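Local coordinates for CBS domain-containing protein (Pyrococcus horikoshii, PDB 2YZI), which is of unknown function but carries two CBS domains, a tandem arrangement that in related proteins often binds adenosine-containing ligands, at residues D37-L41 against F53-S57; V94-M98 against F118-L123; L82-V87 against I106-E110. All coordinates share one frame; numbering follows the deposited sequence.

Interaction 1: residues D37-L41 against F53-S57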
ATOM      1  N   ASP B  37       0.924  11.528   1.851  1.00 26.92           N
ATOM      2  CA  ASP B  37       1.373  10.274   1.276  1.00 28.04           C
ATOM      3  C   ASP B  37       1.560   9.095   2.235  1.00 27.67           C
ATOM      4  O   ASP B  37       2.575   8.390   2.158  1.00 27.27           O
ATOM      5  CB  ASP B  37       2.688  10.525   0.539  1.00 31.11           C
ATOM      6  CG  ASP B  37       2.858   9.638  -0.664  1.00 35.49           C
ATOM      7  OD1 ASP B  37       2.065   9.786  -1.616  1.00 40.57           O
ATOM      8  OD2 ASP B  37       3.778   8.795  -0.665  1.00 36.05           O
ATOM      9  N   VAL B  38       0.600   8.876   3.128  1.00 26.72           N
ATOM     10  CA  VAL B  38       0.690   7.756   4.063  1.00 25.59           C
ATOM     11  C   VAL B  38      -0.512   6.829   3.914  1.00 25.06           C
ATOM     12  O   VAL B  38      -1.620   7.276   3.607  1.00 23.54           O
ATOM     13  CB  VAL B  38       0.800   8.238   5.524  1.00 25.38           C
ATOM     14  CG1 VAL B  38       2.113   8.976   5.719  1.00 24.09           C
ATOM     15  CG2 VAL B  38      -0.376   9.126   5.879  1.00 23.28           C
ATOM     16  N   GLY B  39      -0.283   5.533   4.116  1.00 24.21           N
ATOM     17  CA  GLY B  39      -1.354   4.566   3.972  1.00 22.05           C
ATOM     18  C   GLY B  39      -2.137   4.285   5.240  1.00 21.56           C
ATOM     19  O   GLY B  39      -3.122   3.544   5.217  1.00 22.16           O
ATOM     20  N   SER B  40      -1.720   4.890   6.344  1.00 20.33           N
ATOM     21  CA  SER B  40      -2.381   4.659   7.614  1.00 18.87           C
ATOM     22  C   SER B  40      -2.348   5.867   8.526  1.00 18.59           C
ATOM     23  O   SER B  40      -1.658   6.845   8.266  1.00 19.16           O
ATOM     24  CB  SER B  40      -1.736   3.461   8.337  1.00 18.91           C
ATOM     25  OG  SER B  40      -0.368   3.701   8.626  1.00 18.06           O
ATOM     26  N   LEU B  41      -3.107   5.774   9.604  1.00 16.79           N
ATOM     27  CA  LEU B  41      -3.198   6.831  10.592  1.00 15.71           C
ATOM     28  C   LEU B  41      -3.501   6.223  11.955  1.00 16.32           C
ATOM     29  O   LEU B  41      -4.212   5.224  12.051  1.00 13.04           O
ATOM     30  CB  LEU B  41      -4.330   7.799  10.227  1.00 15.22           C
ATOM     31  CG  LEU B  41      -4.225   8.681   8.976  1.00 14.15           C
ATOM     32  CD1 LEU B  41      -5.548   9.391   8.757  1.00 12.10           C
ATOM     33  CD2 LEU B  41      -3.101   9.703   9.147  1.00 15.55           C
ATOM     34  N   PHE B  53      -6.173   2.863  15.310  1.00 16.89           N
ATOM     35  CA  PHE B  53      -5.311   2.779  14.142  1.00 16.76           C
ATOM     36  C   PHE B  53      -6.150   2.277  12.972  1.00 17.29           C
ATOM     37  O   PHE B  53      -7.072   1.466  13.166  1.00 18.02           O
ATOM     38  CB  PHE B  53      -4.191   1.772  14.418  1.00 16.67           C
ATOM     39  CG  PHE B  53      -3.266   1.549  13.260  1.00 17.10           C
ATOM     40  CD1 PHE B  53      -2.188   2.404  13.036  1.00 16.87           C
ATOM     41  CD2 PHE B  53      -3.453   0.459  12.403  1.00 16.58           C
ATOM     42  CE1 PHE B  53      -1.310   2.175  11.983  1.00 16.06           C
ATOM     43  CE2 PHE B  53      -2.579   0.224  11.350  1.00 14.23           C
ATOM     44  CZ  PHE B  53      -1.504   1.085  11.140  1.00 13.92           C
ATOM     45  N   PHE B  54      -5.838   2.745  11.767  1.00 16.31           N
ATOM     46  CA  PHE B  54      -6.565   2.304  10.583  1.00 16.17           C
ATOM     47  C   PHE B  54      -5.830   2.621   9.278  1.00 16.82           C
ATOM     48  O   PHE B  54      -5.045   3.568   9.186  1.00 16.29           O
ATOM     49  CB  PHE B  54      -7.985   2.894  10.571  1.00 14.43           C
ATOM     50  CG  PHE B  54      -8.039   4.368  10.273  1.00 16.47           C
ATOM     51  CD1 PHE B  54      -7.991   4.827   8.958  1.00 15.10           C
ATOM     52  CD2 PHE B  54      -8.164   5.298  11.311  1.00 14.44           C
ATOM     53  CE1 PHE B  54      -8.072   6.195   8.680  1.00 16.50           C
ATOM     54  CE2 PHE B  54      -8.246   6.667  11.045  1.00 16.78           C
ATOM     55  CZ  PHE B  54      -8.201   7.120   9.729  1.00 17.07           C
ATOM     56  N   THR B  55      -6.095   1.802   8.268  1.00 16.67           N
ATOM     57  CA  THR B  55      -5.458   1.946   6.964  1.00 17.17           C
ATOM     58  C   THR B  55      -6.448   2.371   5.899  1.00 16.77           C
ATOM     59  O   THR B  55      -7.627   2.565   6.173  1.00 16.20           O
ATOM     60  CB  THR B  55      -4.837   0.621   6.507  1.00 16.70           C
ATOM     61  OG1 THR B  55      -5.881  -0.331   6.272  1.00 19.39           O
ATOM     62  CG2 THR B  55      -3.887   0.084   7.563  1.00 14.62           C
ATOM     63  N   LYS B  56      -5.945   2.525   4.680  1.00 18.82           N
ATOM     64  CA  LYS B  56      -6.774   2.899   3.547  1.00 18.48           C
ATOM     65  C   LYS B  56      -7.659   1.694   3.248  1.00 17.75           C
ATOM     66  O   LYS B  56      -8.826   1.828   2.875  1.00 16.92           O
ATOM     67  CB  LYS B  56      -5.894   3.229   2.340  1.00 18.51           C
ATOM     68  CG  LYS B  56      -5.138   4.552   2.449  1.00 19.19           C
ATOM     69  CD  LYS B  56      -4.269   4.806   1.218  1.00 19.37           C
ATOM     70  CE  LYS B  56      -3.554   6.158   1.292  1.00 19.19           C
ATOM     71  NZ  LYS B  56      -2.649   6.421   0.125  1.00 15.74           N
ATOM     72  N   SER B  57      -7.086   0.514   3.442  1.00 17.62           N
ATOM     73  CA  SER B  57      -7.802  -0.718   3.208  1.00 19.10           C
ATOM     74  C   SER B  57      -9.014  -0.807   4.129  1.00 21.03           C
ATOM     75  O   SER B  57     -10.084  -1.240   3.699  1.00 22.50           O
ATOM     76  CB  SER B  57      -6.877  -1.912   3.433  1.00 18.43           C
ATOM     77  OG  SER B  57      -7.471  -3.099   2.955  1.00 20.45           O
TER
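Leu41 O is gripped from strand 50-55 by two neighbouring residues: Phe54 N donates a hydrogen bond of 3.0 Å to this oxygen, and Phe53 CA lies 3.4 Å from Leu41 O in a C-H...O contact. Phe54 O takes the return bond, 3.0 Å from Leu41 N, making Leu41 and Phe54 a hydrogen-bonded antiparallel pair. Ser40 and Thr55 form the following non-hydrogen-bonded pair. Past it the strands part, and Lys56 N reaches Gly39 O only through a weak, bent bond just where Thr55, as N-cap, starts helix 56-64. The side chains of Leu41 and Phe54 lie alongside each other, pointing the same way. The Phe54 ring is tucked between its own N and carbonyl carbon (chi1 72°), a placement that leans it over Leu41: Leu41 CB sits above one ring face near the rim, and Leu41 CD1 touches Phe54 CZ at 3.6 Å. On the other sheet face the Phe53 ring comes obliquely to Ser40, its CZ 3.7 Å from Ser40 CB, while Phe53 CD1 lies 3.6 Å from Leu41 O. An alanine in place of Phe53 is likely to leave Ser40 CB and Leu41 O without the ring beside them and to open a gap toward Leu107. Lys56 stretches its extended chain past Gly39, CD lying 4.0 Å from Gly39 CA, and its NZ goes on to hydrogen-bond Ser57 OG of the second subunit. The contact lies at the open end of the hairpin of strands 40-44 and 50-55, where the second strand runs into helix 56-64. Helix 26-35 covers the Leu41 and Phe54 face through Ala29, while Ser40, Phe53 and Thr55 turn to His105 and Leu107 on strand 105-110 of the second domain.

Interaction 2: residues V94-M98 against F118-L123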
ATOM      1  N   VAL B  94      10.890  -8.490  11.275  1.00 18.34           N
ATOM      2  CA  VAL B  94       9.798  -7.536  11.135  1.00 16.86           C
ATOM      3  C   VAL B  94       9.039  -7.856   9.853  1.00 17.36           C
ATOM      4  O   VAL B  94       7.808  -7.884   9.836  1.00 14.08           O
ATOM      5  CB  VAL B  94      10.331  -6.090  11.096  1.00 16.35           C
ATOM      6  CG1 VAL B  94       9.213  -5.120  10.685  1.00 13.83           C
ATOM      7  CG2 VAL B  94      10.865  -5.717  12.475  1.00 14.23           C
ATOM      8  N   LEU B  95       9.780  -8.116   8.780  1.00 18.22           N
ATOM      9  CA  LEU B  95       9.174  -8.468   7.496  1.00 19.81           C
ATOM     10  C   LEU B  95       8.320  -9.727   7.635  1.00 19.02           C
ATOM     11  O   LEU B  95       7.199  -9.798   7.124  1.00 19.21           O
ATOM     12  CB  LEU B  95      10.256  -8.703   6.446  1.00 18.33           C
ATOM     13  CG  LEU B  95      10.586  -7.546   5.506  1.00 21.47           C
ATOM     14  CD1 LEU B  95      10.837  -6.287   6.293  1.00 21.14           C
ATOM     15  CD2 LEU B  95      11.800  -7.914   4.658  1.00 20.63           C
ATOM     16  N   ARG B  96       8.856 -10.722   8.327  1.00 19.05           N
ATOM     17  CA  ARG B  96       8.131 -11.960   8.532  1.00 21.59           C
ATOM     18  C   ARG B  96       6.836 -11.694   9.314  1.00 22.73           C
ATOM     19  O   ARG B  96       5.775 -12.241   9.002  1.00 21.36           O
ATOM     20  CB  ARG B  96       9.007 -12.956   9.285  1.00 22.45           C
ATOM     21  CG  ARG B  96       8.250 -14.188   9.753  1.00 26.81           C
ATOM     22  CD  ARG B  96       9.160 -15.204  10.415  1.00 28.74           C
ATOM     23  NE  ARG B  96       8.442 -16.435  10.709  1.00 31.55           N
ATOM     24  CZ  ARG B  96       9.011 -17.541  11.177  1.00 30.61           C
ATOM     25  NH1 ARG B  96      10.314 -17.574  11.408  1.00 30.26           N
ATOM     26  NH2 ARG B  96       8.274 -18.614  11.407  1.00 29.98           N
ATOM     27  N   LYS B  97       6.916 -10.846  10.326  1.00 24.10           N
ATOM     28  CA  LYS B  97       5.735 -10.547  11.110  1.00 26.90           C
ATOM     29  C   LYS B  97       4.666  -9.839  10.268  1.00 28.77           C
ATOM     30  O   LYS B  97       3.478 -10.106  10.413  1.00 29.98           O
ATOM     31  CB  LYS B  97       6.107  -9.688  12.324  1.00 23.51           C
ATOM     32  CG  LYS B  97       4.974  -9.540  13.310  1.00 23.53           C
ATOM     33  CD  LYS B  97       5.436  -8.927  14.607  1.00 23.09           C
ATOM     34  CE  LYS B  97       4.316  -8.968  15.632  1.00 21.56           C
ATOM     35  NZ  LYS B  97       4.780  -8.413  16.920  1.00 24.16           N
HETATM   36  N   MSE B  98       5.086  -8.932   9.395  1.00 28.51           N
HETATM   37  CA  MSE B  98       4.138  -8.206   8.552  1.00 24.90           C
HETATM   38  C   MSE B  98       3.489  -9.148   7.553  1.00 23.40           C
HETATM   39  O   MSE B  98       2.341  -8.947   7.157  1.00 21.85           O
HETATM   40  CB  MSE B  98       4.836  -7.088   7.775  1.00 23.07           C
HETATM   41  CG  MSE B  98       5.358  -5.947   8.609  1.00 24.05           C
HETATM   42 SE   MSE B  98       6.486  -4.838   7.503  1.00 24.25          SE
HETATM   43  CE  MSE B  98       5.101  -3.730   6.668  1.00 20.13           C
ATOM     44  N   PHE B 118       7.024   1.453  10.299  1.00 18.20           N
ATOM     45  CA  PHE B 118       7.744   0.913   9.158  1.00 18.47           C
ATOM     46  C   PHE B 118       6.699   0.499   8.130  1.00 19.68           C
ATOM     47  O   PHE B 118       5.768  -0.241   8.445  1.00 21.15           O
ATOM     48  CB  PHE B 118       8.594  -0.293   9.553  1.00 18.34           C
ATOM     49  CG  PHE B 118       9.318  -0.927   8.387  1.00 16.16           C
ATOM     50  CD1 PHE B 118      10.333  -0.243   7.724  1.00 15.92           C
ATOM     51  CD2 PHE B 118       8.967  -2.195   7.945  1.00 14.28           C
ATOM     52  CE1 PHE B 118      10.993  -0.811   6.624  1.00 16.35           C
ATOM     53  CE2 PHE B 118       9.624  -2.780   6.840  1.00 17.22           C
ATOM     54  CZ  PHE B 118      10.639  -2.082   6.181  1.00 14.50           C
ATOM     55  N   THR B 119       6.855   0.981   6.903  1.00 19.16           N
ATOM     56  CA  THR B 119       5.894   0.686   5.842  1.00 20.17           C
ATOM     57  C   THR B 119       6.551   0.010   4.648  1.00 19.67           C
ATOM     58  O   THR B 119       7.768  -0.138   4.607  1.00 19.33           O
ATOM     59  CB  THR B 119       5.204   1.989   5.349  1.00 20.77           C
ATOM     60  OG1 THR B 119       6.137   2.783   4.601  1.00 20.78           O
ATOM     61  CG2 THR B 119       4.711   2.797   6.532  1.00 20.44           C
ATOM     62  N   LEU B 120       5.744  -0.405   3.677  1.00 20.54           N
ATOM     63  CA  LEU B 120       6.294  -1.048   2.491  1.00 21.50           C
ATOM     64  C   LEU B 120       7.072  -0.015   1.695  1.00 20.16           C
ATOM     65  O   LEU B 120       8.025  -0.352   0.995  1.00 19.65           O
ATOM     66  CB  LEU B 120       5.192  -1.671   1.632  1.00 21.14           C
ATOM     67  CG  LEU B 120       4.516  -2.903   2.249  1.00 22.60           C
ATOM     68  CD1 LEU B 120       3.821  -3.694   1.158  1.00 22.10           C
ATOM     69  CD2 LEU B 120       5.549  -3.781   2.942  1.00 20.65           C
ATOM     70  N   SER B 121       6.669   1.248   1.815  1.00 19.07           N
ATOM     71  CA  SER B 121       7.375   2.326   1.124  1.00 20.20           C
ATOM     72  C   SER B 121       8.779   2.428   1.709  1.00 19.85           C
ATOM     73  O   SER B 121       9.744   2.671   0.982  1.00 20.22           O
ATOM     74  CB  SER B 121       6.649   3.662   1.291  1.00 19.58           C
ATOM     75  OG  SER B 121       5.453   3.688   0.532  1.00 20.96           O
ATOM     76  N   ASP B 122       8.888   2.243   3.023  1.00 20.66           N
ATOM     77  CA  ASP B 122      10.189   2.287   3.676  1.00 21.81           C
ATOM     78  C   ASP B 122      11.062   1.154   3.132  1.00 21.44           C
ATOM     79  O   ASP B 122      12.259   1.340   2.901  1.00 21.68           O
ATOM     80  CB  ASP B 122      10.042   2.149   5.188  1.00 24.43           C
ATOM     81  CG  ASP B 122       9.387   3.355   5.821  1.00 28.10           C
ATOM     82  OD1 ASP B 122       9.929   4.471   5.678  1.00 30.60           O
ATOM     83  OD2 ASP B 122       8.331   3.189   6.469  1.00 28.95           O
ATOM     84  N   LEU B 123      10.452  -0.012   2.924  1.00 21.18           N
ATOM     85  CA  LEU B 123      11.154  -1.172   2.390  1.00 20.89           C
ATOM     86  C   LEU B 123      11.749  -0.816   1.036  1.00 20.61           C
ATOM     87  O   LEU B 123      12.899  -1.140   0.740  1.00 21.45           O
ATOM     88  CB  LEU B 123      10.192  -2.343   2.217  1.00 20.47           C
ATOM     89  CG  LEU B 123      10.784  -3.589   1.549  1.00 21.23           C
ATOM     90  CD1 LEU B 123      11.904  -4.143   2.424  1.00 18.11           C
ATOM     91  CD2 LEU B 123       9.692  -4.643   1.328  1.00 18.31           C
TER
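Phe118 and Met98 are brought together by two torsions. The Phe118 ring swings opposite its own backbone N (chi1 178°) and extends toward helix 91-101, while the Met98 chain, present as selenomethionine, bends at its last torsion (chi3 84°) and carries CE on toward Leu120. The result is a Met-aromatic contact at the ring edge: SE lies 4.8 Å from the centroid of the Phe118 ring and 79° off its normal, with Phe118 CD2 the nearest ring atom to SE at 3.7 Å. The two side chains cross at about a right angle. Val94 CG1 and Leu95 CD1 also come to this CD2-CE2 side of the ring, both obliquely, Leu95 CD1 standing 3.8 Å from Phe118 CE2. Beyond the ring, Met98 CE slides past Leu120 CD2 at 3.8 Å, and Leu95 makes a looser approach to Leu123. No hydrogen bond joins the two segments; polar order lies within 118-123, where Thr119 and Asp122 form a capping box. Asp122 N donates to Thr119 OG1, and Asp122 OD2 accepts twice: from Thr119 N at 2.7 Å through its anti lone pair, and from Thr119 OG1, which comes from above the carboxylate plane. The capping box closes the first turn of helix 120-127, the turn that carries Leu120 and Leu123, and probably helps to steady it. The contact packs helix 91-101 against the end of strand 113-119, with Ile106 of strand 105-110 touching Val94, Met98 and Phe118 alike, and at helix 120-127 it meets the second subunit, where Leu123 packs on Leu123 of that chain.

Interaction 3: residues L82-V87 against I106-E110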
ATOM      1  N   LEU B  82      -2.951  -2.513  18.546  1.00 24.36           N
ATOM      2  CA  LEU B  82      -1.891  -2.321  17.573  1.00 22.40           C
ATOM      3  C   LEU B  82      -0.969  -3.514  17.395  1.00 22.15           C
ATOM      4  O   LEU B  82      -0.737  -4.282  18.321  1.00 21.99           O
ATOM      5  CB  LEU B  82      -1.053  -1.115  17.980  1.00 24.27           C
ATOM      6  CG  LEU B  82      -1.855   0.111  18.414  1.00 24.71           C
ATOM      7  CD1 LEU B  82      -0.933   1.122  19.091  1.00 22.79           C
ATOM      8  CD2 LEU B  82      -2.555   0.717  17.207  1.00 22.80           C
ATOM      9  N   ILE B  83      -0.447  -3.659  16.183  1.00 21.86           N
ATOM     10  CA  ILE B  83       0.501  -4.718  15.875  1.00 21.64           C
ATOM     11  C   ILE B  83       1.800  -3.952  15.743  1.00 22.43           C
ATOM     12  O   ILE B  83       1.937  -3.077  14.881  1.00 22.99           O
ATOM     13  CB  ILE B  83       0.170  -5.432  14.558  1.00 21.80           C
ATOM     14  CG1 ILE B  83      -1.141  -6.200  14.719  1.00 22.75           C
ATOM     15  CG2 ILE B  83       1.299  -6.378  14.174  1.00 17.97           C
ATOM     16  CD1 ILE B  83      -1.119  -7.228  15.868  1.00 27.82           C
ATOM     17  N   THR B  84       2.748  -4.287  16.607  1.00 22.00           N
ATOM     18  CA  THR B  84       4.012  -3.585  16.643  1.00 21.05           C
ATOM     19  C   THR B  84       5.238  -4.459  16.555  1.00 21.57           C
ATOM     20  O   THR B  84       5.164  -5.683  16.515  1.00 22.36           O
ATOM     21  CB  THR B  84       4.129  -2.789  17.943  1.00 22.67           C
ATOM     22  OG1 THR B  84       4.173  -3.708  19.039  1.00 22.64           O
ATOM     23  CG2 THR B  84       2.935  -1.862  18.121  1.00 19.87           C
ATOM     24  N   ALA B  85       6.374  -3.785  16.539  1.00 20.71           N
ATOM     25  CA  ALA B  85       7.669  -4.416  16.483  1.00 20.42           C
ATOM     26  C   ALA B  85       8.554  -3.502  17.306  1.00 21.52           C
ATOM     27  O   ALA B  85       8.361  -2.291  17.316  1.00 22.36           O
ATOM     28  CB  ALA B  85       8.164  -4.479  15.047  1.00 20.56           C
ATOM     29  N   ASN B  86       9.522  -4.072  17.997  1.00 20.51           N
ATOM     30  CA  ASN B  86      10.418  -3.279  18.811  1.00 21.29           C
ATOM     31  C   ASN B  86      11.532  -2.644  17.959  1.00 22.96           C
ATOM     32  O   ASN B  86      11.942  -3.202  16.938  1.00 23.72           O
ATOM     33  CB  ASN B  86      10.997  -4.175  19.895  1.00 19.80           C
ATOM     34  CG  ASN B  86      11.869  -3.430  20.850  1.00 19.52           C
ATOM     35  OD1 ASN B  86      13.079  -3.297  20.634  1.00 19.08           O
ATOM     36  ND2 ASN B  86      11.264  -2.920  21.918  1.00 17.03           N
ATOM     37  N   VAL B  87      12.020  -1.477  18.377  1.00 23.93           N
ATOM     38  CA  VAL B  87      13.077  -0.779  17.633  1.00 25.18           C
ATOM     39  C   VAL B  87      14.279  -1.668  17.335  1.00 25.43           C
ATOM     40  O   VAL B  87      14.923  -1.516  16.300  1.00 26.65           O
ATOM     41  CB  VAL B  87      13.592   0.488  18.383  1.00 23.92           C
ATOM     42  CG1 VAL B  87      12.498   1.526  18.467  1.00 22.02           C
ATOM     43  CG2 VAL B  87      14.060   0.122  19.782  1.00 25.96           C
ATOM     44  N   ILE B 106       3.541  -1.222  10.052  1.00 19.36           N
ATOM     45  CA  ILE B 106       3.698  -1.773  11.395  1.00 18.51           C
ATOM     46  C   ILE B 106       4.292  -0.715  12.323  1.00 18.97           C
ATOM     47  O   ILE B 106       5.346  -0.146  12.042  1.00 19.10           O
ATOM     48  CB  ILE B 106       4.588  -3.048  11.385  1.00 18.64           C
ATOM     49  CG1 ILE B 106       4.548  -3.714  12.758  1.00 18.51           C
ATOM     50  CG2 ILE B 106       6.017  -2.700  10.979  1.00 18.00           C
ATOM     51  CD1 ILE B 106       5.147  -5.109  12.800  1.00 18.09           C
ATOM     52  N   LEU B 107       3.594  -0.437  13.422  1.00 18.17           N
ATOM     53  CA  LEU B 107       4.054   0.565  14.383  1.00 17.48           C
ATOM     54  C   LEU B 107       5.302   0.089  15.120  1.00 19.10           C
ATOM     55  O   LEU B 107       5.429  -1.091  15.445  1.00 18.54           O
ATOM     56  CB  LEU B 107       2.938   0.898  15.384  1.00 14.19           C
ATOM     57  CG  LEU B 107       1.745   1.670  14.805  1.00 14.55           C
ATOM     58  CD1 LEU B 107       0.629   1.800  15.817  1.00 14.00           C
ATOM     59  CD2 LEU B 107       2.216   3.040  14.373  1.00 14.41           C
ATOM     60  N   ILE B 108       6.233   1.004  15.366  1.00 19.24           N
ATOM     61  CA  ILE B 108       7.454   0.654  16.067  1.00 19.34           C
ATOM     62  C   ILE B 108       7.357   1.097  17.519  1.00 21.87           C
ATOM     63  O   ILE B 108       6.915   2.202  17.836  1.00 20.83           O
ATOM     64  CB  ILE B 108       8.692   1.286  15.407  1.00 18.46           C
ATOM     65  CG1 ILE B 108       8.725   0.940  13.904  1.00 18.91           C
ATOM     66  CG2 ILE B 108       9.955   0.773  16.088  1.00 17.18           C
ATOM     67  CD1 ILE B 108       8.727  -0.554  13.589  1.00 14.93           C
ATOM     68  N   GLU B 109       7.777   0.203  18.405  1.00 24.79           N
ATOM     69  CA  GLU B 109       7.714   0.445  19.832  1.00 26.43           C
ATOM     70  C   GLU B 109       9.070   0.408  20.509  1.00 27.28           C
ATOM     71  O   GLU B 109       9.975  -0.308  20.087  1.00 27.19           O
ATOM     72  CB  GLU B 109       6.776  -0.595  20.458  1.00 27.18           C
ATOM     73  CG  GLU B 109       6.862  -0.757  21.964  1.00 30.99           C
ATOM     74  CD  GLU B 109       7.933  -1.743  22.387  1.00 32.51           C
ATOM     75  OE1 GLU B 109       8.198  -2.698  21.619  1.00 34.66           O
ATOM     76  OE2 GLU B 109       8.496  -1.570  23.492  1.00 33.78           O
ATOM     77  N   GLU B 110       9.197   1.216  21.552  1.00 27.57           N
ATOM     78  CA  GLU B 110      10.399   1.276  22.367  1.00 28.50           C
ATOM     79  C   GLU B 110       9.954   1.573  23.803  1.00 27.44           C
ATOM     80  O   GLU B 110       9.332   2.592  24.072  1.00 25.72           O
ATOM     81  CB  GLU B 110      11.358   2.366  21.876  1.00 28.51           C
ATOM     82  CG  GLU B 110      12.595   2.490  22.759  1.00 29.97           C
ATOM     83  CD  GLU B 110      13.581   3.528  22.268  1.00 33.27           C
ATOM     84  OE1 GLU B 110      13.152   4.649  21.924  1.00 35.25           O
ATOM     85  OE2 GLU B 110      14.793   3.228  22.242  1.00 33.09           O
TER
HETATM   86  O   HOH W   1       6.829  -4.574  19.899  1.00 20.57           O
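Ala85 and Ile108 pair at the middle of a parallel strand contact whose two faces are very different. The backbone bonds zigzag between the strands: Ala85 N donates to Leu107 O, Glu109 N to Ala85 O at 2.8 Å and Val87 N to Glu109 O at 2.9 Å. At the start of the register the bond from Leu107 N to Ile83 O is long and weak. The tight face is that of Ala85, Ile106 and Ile108; Val94 of helix 91-101 covers Ala85 and Ile106, and Phe118 lies against Ile106 and Ile108. Ile106 places its CG1 branch opposite its backbone N (chi1 -171°) and reaches across the strands, bringing Ile106 CD1 to 3.8 Å from Ala85 CB. Further along, Val87 CG1 meets Ile108 CG2 obliquely at 3.6 Å. The other face carries Thr84, Asn86 and Glu109, residues left partly exposed. Asn86 ND2 donates to Glu109 OE1 at 3.1 Å, meeting it from above the carboxylate plane, the amide and carboxylate planes being turned 55° apart. A water donates to the same OE1 and also bonds Thr84 OG1, bridging the strands. Asn86 OD1 accepts from Asn88 N and Glu109 OE2 from Gly112 N. At the other end of this face Leu107 is buried, its CD1 3.6 Å from Leu82 CD2. In this beta-alpha-beta unit the side toward the crossover helix is apolar, whereas on the other side hydrogen bonds and a water link Thr84, Asn86 and Glu109, and the donors around the Glu109 carboxylate would probably help stabilise its negative charge.

Overall arrangement
Interaction 2 is the buried one and purely apolar between its segments, while interactions 1 and 3 are partly buried strand pairs built on backbone hydrogen bonds, antiparallel in the first CBS domain and parallel in the second. Interactions 2 and 3 share one domain: Phe118 N bonds Ile106 O within the same sheet, Val94 packs on Ala85, and Lys97 NZ reaches Thr84 O. Interaction 1 meets interaction 3 across the domain boundary, Phe53 lying against Leu82 and Leu107. Toward the second subunit the chemistry divides: interaction 1 offers a polar link through Lys56 and Ser57, interaction 2 mainly the side chains of Leu95, Leu120 and Leu123, and interaction 3 touches no other chain of the assembly.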